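PDB 4DBE: orotidine 5'-phosphate decarboxylase from Sulfolobus solfataricus, which probably catalyses the decarboxylation of orotidine 5'-monophosphate to UMP, the last step of de novo UMP biosynthesis. Local coordinates for residues 29-34 and 54-59. Residues are numbered along the deposited sequence; the frame is centred on the assembly and turned at random.
Sequences IKVGLP and EEIIVD. With BMP (6-hydroxyuridine-5'-phosphate), chain C.
K30 and D59 meet at the mouth of a TIM barrel, on neighbouring parallel strands. Four backbone hydrogen bonds join the strands. They run from I29 N to E55 O, I57 N to I29 O, V31 N to I57 O (2.7 Å) and D59 N to V31 O. The CA of K30 also makes a CA-H...O contact with I57 O at 3.2 Å.

The K30 side chain starts on the face shared with I57 and D59. K30 CB lies 4.1 Å from I57 O. K30 CG stands anti to the backbone N (chi1 -171°) and reaches D59 CB at 3.6 Å. K30 CD passes D59 OD2 at 3.6 Å. A bend at chi3 (77°) brings CE near both D59 OD2 and O3' of BMP, and a bend at chi4 (63°) places NZ between them. K30 NZ forms a salt bridge with D59 OD2 at 2.8 Å, on the anti side and slightly out of the carboxylate plane. K30 NZ also donates to O3' of BMP at 2.8 Å. K61 forms a second salt bridge with the same D59 oxygen. Replacing K30 by alanine is likely to leave the ribose hydroxyl short of a donor and D59 with one fewer positive partner. These contacts fit the predicted roles of K30 in substrate binding and D59 in catalysis.

A water links L33 N, in the first turn of helix 33-39, to D59 O. On the reverse face V31 packs on V58 and I56, with helix 41-49 outside. Strands 6-10 and 81-85 flank the pair in the barrel.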
loop_
_atom_site.group_PDB
_atom_site.type_symbol
_atom_site.label_atom_id
_atom_site.label_comp_id
_atom_site.label_asym_id
_atom_site.label_seq_id
_atom_site.Cartn_x
_atom_site.Cartn_y
_atom_site.Cartn_z
ATOM N N ILE A 29 -16.765 -5.709 -7.591
ATOM C CA ILE A 29 -15.441 -6.099 -8.059
ATOM C C ILE A 29 -14.426 -5.288 -7.283
ATOM O O ILE A 29 -14.554 -4.061 -7.161
ATOM C CB ILE A 29 -15.292 -5.788 -9.557
ATOM C CG1 ILE A 29 -16.326 -6.596 -10.342
ATOM C CG2 ILE A 29 -13.867 -6.088 -10.023
ATOM C CD1 ILE A 29 -16.383 -6.257 -11.830
ATOM N N LYS A 30 -13.444 -5.971 -6.713
ATOM C CA LYS A 30 -12.336 -5.283 -6.068
ATOM C C LYS A 30 -11.164 -5.273 -7.054
ATOM O O LYS A 30 -10.629 -6.322 -7.425
ATOM C CB LYS A 30 -11.957 -5.979 -4.760
ATOM C CG LYS A 30 -10.953 -5.209 -3.923
ATOM C CD LYS A 30 -10.703 -5.891 -2.576
ATOM C CE LYS A 30 -9.796 -7.114 -2.677
ATOM N NZ LYS A 30 -8.414 -6.766 -3.163
ATOM N N VAL A 31 -10.785 -4.080 -7.493
ATOM C CA VAL A 31 -9.713 -3.939 -8.467
ATOM C C VAL A 31 -8.381 -3.843 -7.727
ATOM O O VAL A 31 -8.193 -2.962 -6.905
ATOM C CB VAL A 31 -9.939 -2.687 -9.320
ATOM C CG1 VAL A 31 -8.786 -2.488 -10.287
ATOM C CG2 VAL A 31 -11.258 -2.800 -10.057
ATOM N N GLY A 32 -7.469 -4.763 -8.016
ATOM C CA GLY A 32 -6.217 -4.851 -7.290
ATOM C C GLY A 32 -5.059 -4.222 -8.038
ATOM O O GLY A 32 -5.138 -3.988 -9.246
ATOM N N LEU A 33 -3.978 -3.933 -7.313
ATOM C CA LEU A 33 -2.817 -3.286 -7.919
ATOM C C LEU A 33 -2.174 -4.107 -9.056
ATOM O O LEU A 33 -1.811 -3.553 -10.081
ATOM C CB LEU A 33 -1.784 -2.909 -6.844
ATOM C CG LEU A 33 -0.598 -2.073 -7.331
ATOM C CD1 LEU A 33 -1.079 -0.846 -8.165
ATOM C CD2 LEU A 33 0.263 -1.636 -6.160
ATOM N N PRO A 34 -2.028 -5.433 -8.879
ATOM C CA PRO A 34 -1.453 -6.204 -9.989
ATOM C C PRO A 34 -2.233 -6.033 -11.302
ATOM O O PRO A 34 -1.625 -5.960 -12.375
ATOM C CB PRO A 34 -1.560 -7.652 -9.505
ATOM C CG PRO A 34 -1.598 -7.549 -8.008
ATOM C CD PRO A 34 -2.348 -6.281 -7.713
ATOM N N GLU A 54 -22.824 -3.497 -8.551
ATOM C CA GLU A 54 -23.227 -2.610 -7.456
ATOM C C GLU A 54 -22.106 -1.712 -6.953
ATOM O O GLU A 54 -22.310 -0.524 -6.711
ATOM C CB GLU A 54 -23.770 -3.425 -6.284
ATOM C CG GLU A 54 -25.015 -4.228 -6.605
ATOM C CD GLU A 54 -26.281 -3.426 -6.391
ATOM O OE1 GLU A 54 -26.548 -3.044 -5.228
ATOM O OE2 GLU A 54 -27.001 -3.177 -7.386
ATOM N N GLU A 55 -20.920 -2.280 -6.780
ATOM C CA GLU A 55 -19.803 -1.505 -6.252
ATOM C C GLU A 55 -18.462 -1.863 -6.892
ATOM O O GLU A 55 -18.078 -3.031 -6.953
ATOM C CB GLU A 55 -19.713 -1.649 -4.732
ATOM C CG GLU A 55 -18.868 -0.561 -4.067
ATOM C CD GLU A 55 -18.998 -0.556 -2.553
ATOM O OE1 GLU A 55 -19.976 -1.142 -2.029
ATOM O OE2 GLU A 55 -18.120 0.029 -1.879
ATOM N N ILE A 56 -17.765 -0.847 -7.384
ATOM C CA ILE A 56 -16.388 -1.010 -7.822
ATOM C C ILE A 56 -15.456 -0.463 -6.741
ATOM O O ILE A 56 -15.501 0.729 -6.410
ATOM C CB ILE A 56 -16.123 -0.255 -9.120
ATOM C CG1 ILE A 56 -16.974 -0.842 -10.262
ATOM C CG2 ILE A 56 -14.627 -0.278 -9.423
ATOM C CD1 ILE A 56 -17.048 0.026 -11.492
ATOM N N ILE A 57 -14.614 -1.332 -6.196
ATOM C CA ILE A 57 -13.719 -0.965 -5.111
ATOM C C ILE A 57 -12.292 -1.054 -5.587
ATOM O O ILE A 57 -11.834 -2.124 -5.999
ATOM C CB ILE A 57 -13.876 -1.926 -3.906
ATOM C CG1 ILE A 57 -15.333 -1.969 -3.451
ATOM C CG2 ILE A 57 -12.942 -1.522 -2.758
ATOM C CD1 ILE A 57 -15.578 -2.947 -2.283
ATOM N N VAL A 58 -11.577 0.063 -5.547
ATOM C CA VAL A 58 -10.172 0.016 -5.899
ATOM C C VAL A 58 -9.334 -0.220 -4.650
ATOM O O VAL A 58 -9.430 0.524 -3.676
ATOM C CB VAL A 58 -9.713 1.271 -6.657
ATOM C CG1 VAL A 58 -8.198 1.351 -6.658
ATOM C CG2 VAL A 58 -10.276 1.242 -8.071
ATOM N N ASP A 59 -8.527 -1.278 -4.685
ATOM C CA ASP A 59 -7.772 -1.693 -3.513
ATOM C C ASP A 59 -6.277 -1.665 -3.766
ATOM O O ASP A 59 -5.694 -2.654 -4.248
ATOM C CB ASP A 59 -8.205 -3.092 -3.027
ATOM C CG ASP A 59 -7.392 -3.573 -1.825
ATOM O OD1 ASP A 59 -6.670 -2.749 -1.228
ATOM O OD2 ASP A 59 -7.474 -4.765 -1.463
HETATM P P BMP C . -7.594 -14.773 -2.851
HETATM O OP1 BMP C . -7.000 -15.327 -1.628
HETATM O OP2 BMP C . -7.030 -15.274 -4.280
HETATM O OP3 BMP C . -9.142 -15.165 -2.853
HETATM O "O5'" BMP C . -7.568 -13.173 -2.813
HETATM C "C5'" BMP C . -7.886 -12.445 -1.639
HETATM C "C4'" BMP C . -8.002 -10.963 -1.938
HETATM O "O4'" BMP C . -8.283 -10.255 -0.702
HETATM C "C3'" BMP C . -6.743 -10.320 -2.521
HETATM O "O3'" BMP C . -7.104 -9.235 -3.372
HETATM C "C2'" BMP C . -6.052 -9.774 -1.275
HETATM O "O2'" BMP C . -5.177 -8.700 -1.520
HETATM C "C1'" BMP C . -7.249 -9.337 -0.426
HETATM N N1 BMP C . -6.997 -9.352 1.026
HETATM C C2 BMP C . -6.555 -10.459 1.662
HETATM O O2 BMP C . -6.326 -11.482 1.047
HETATM N N3 BMP C . -6.332 -10.449 2.992
HETATM C C4 BMP C . -6.570 -9.344 3.735
HETATM O O4 BMP C . -6.371 -9.358 4.945
HETATM C C5 BMP C . -7.053 -8.182 3.102
HETATM C C6 BMP C . -7.267 -8.217 1.746
HETATM O O1 BMP C . -7.737 -7.138 1.108
HETATM O O HOH W 1 -3.934 -4.648 -4.552
#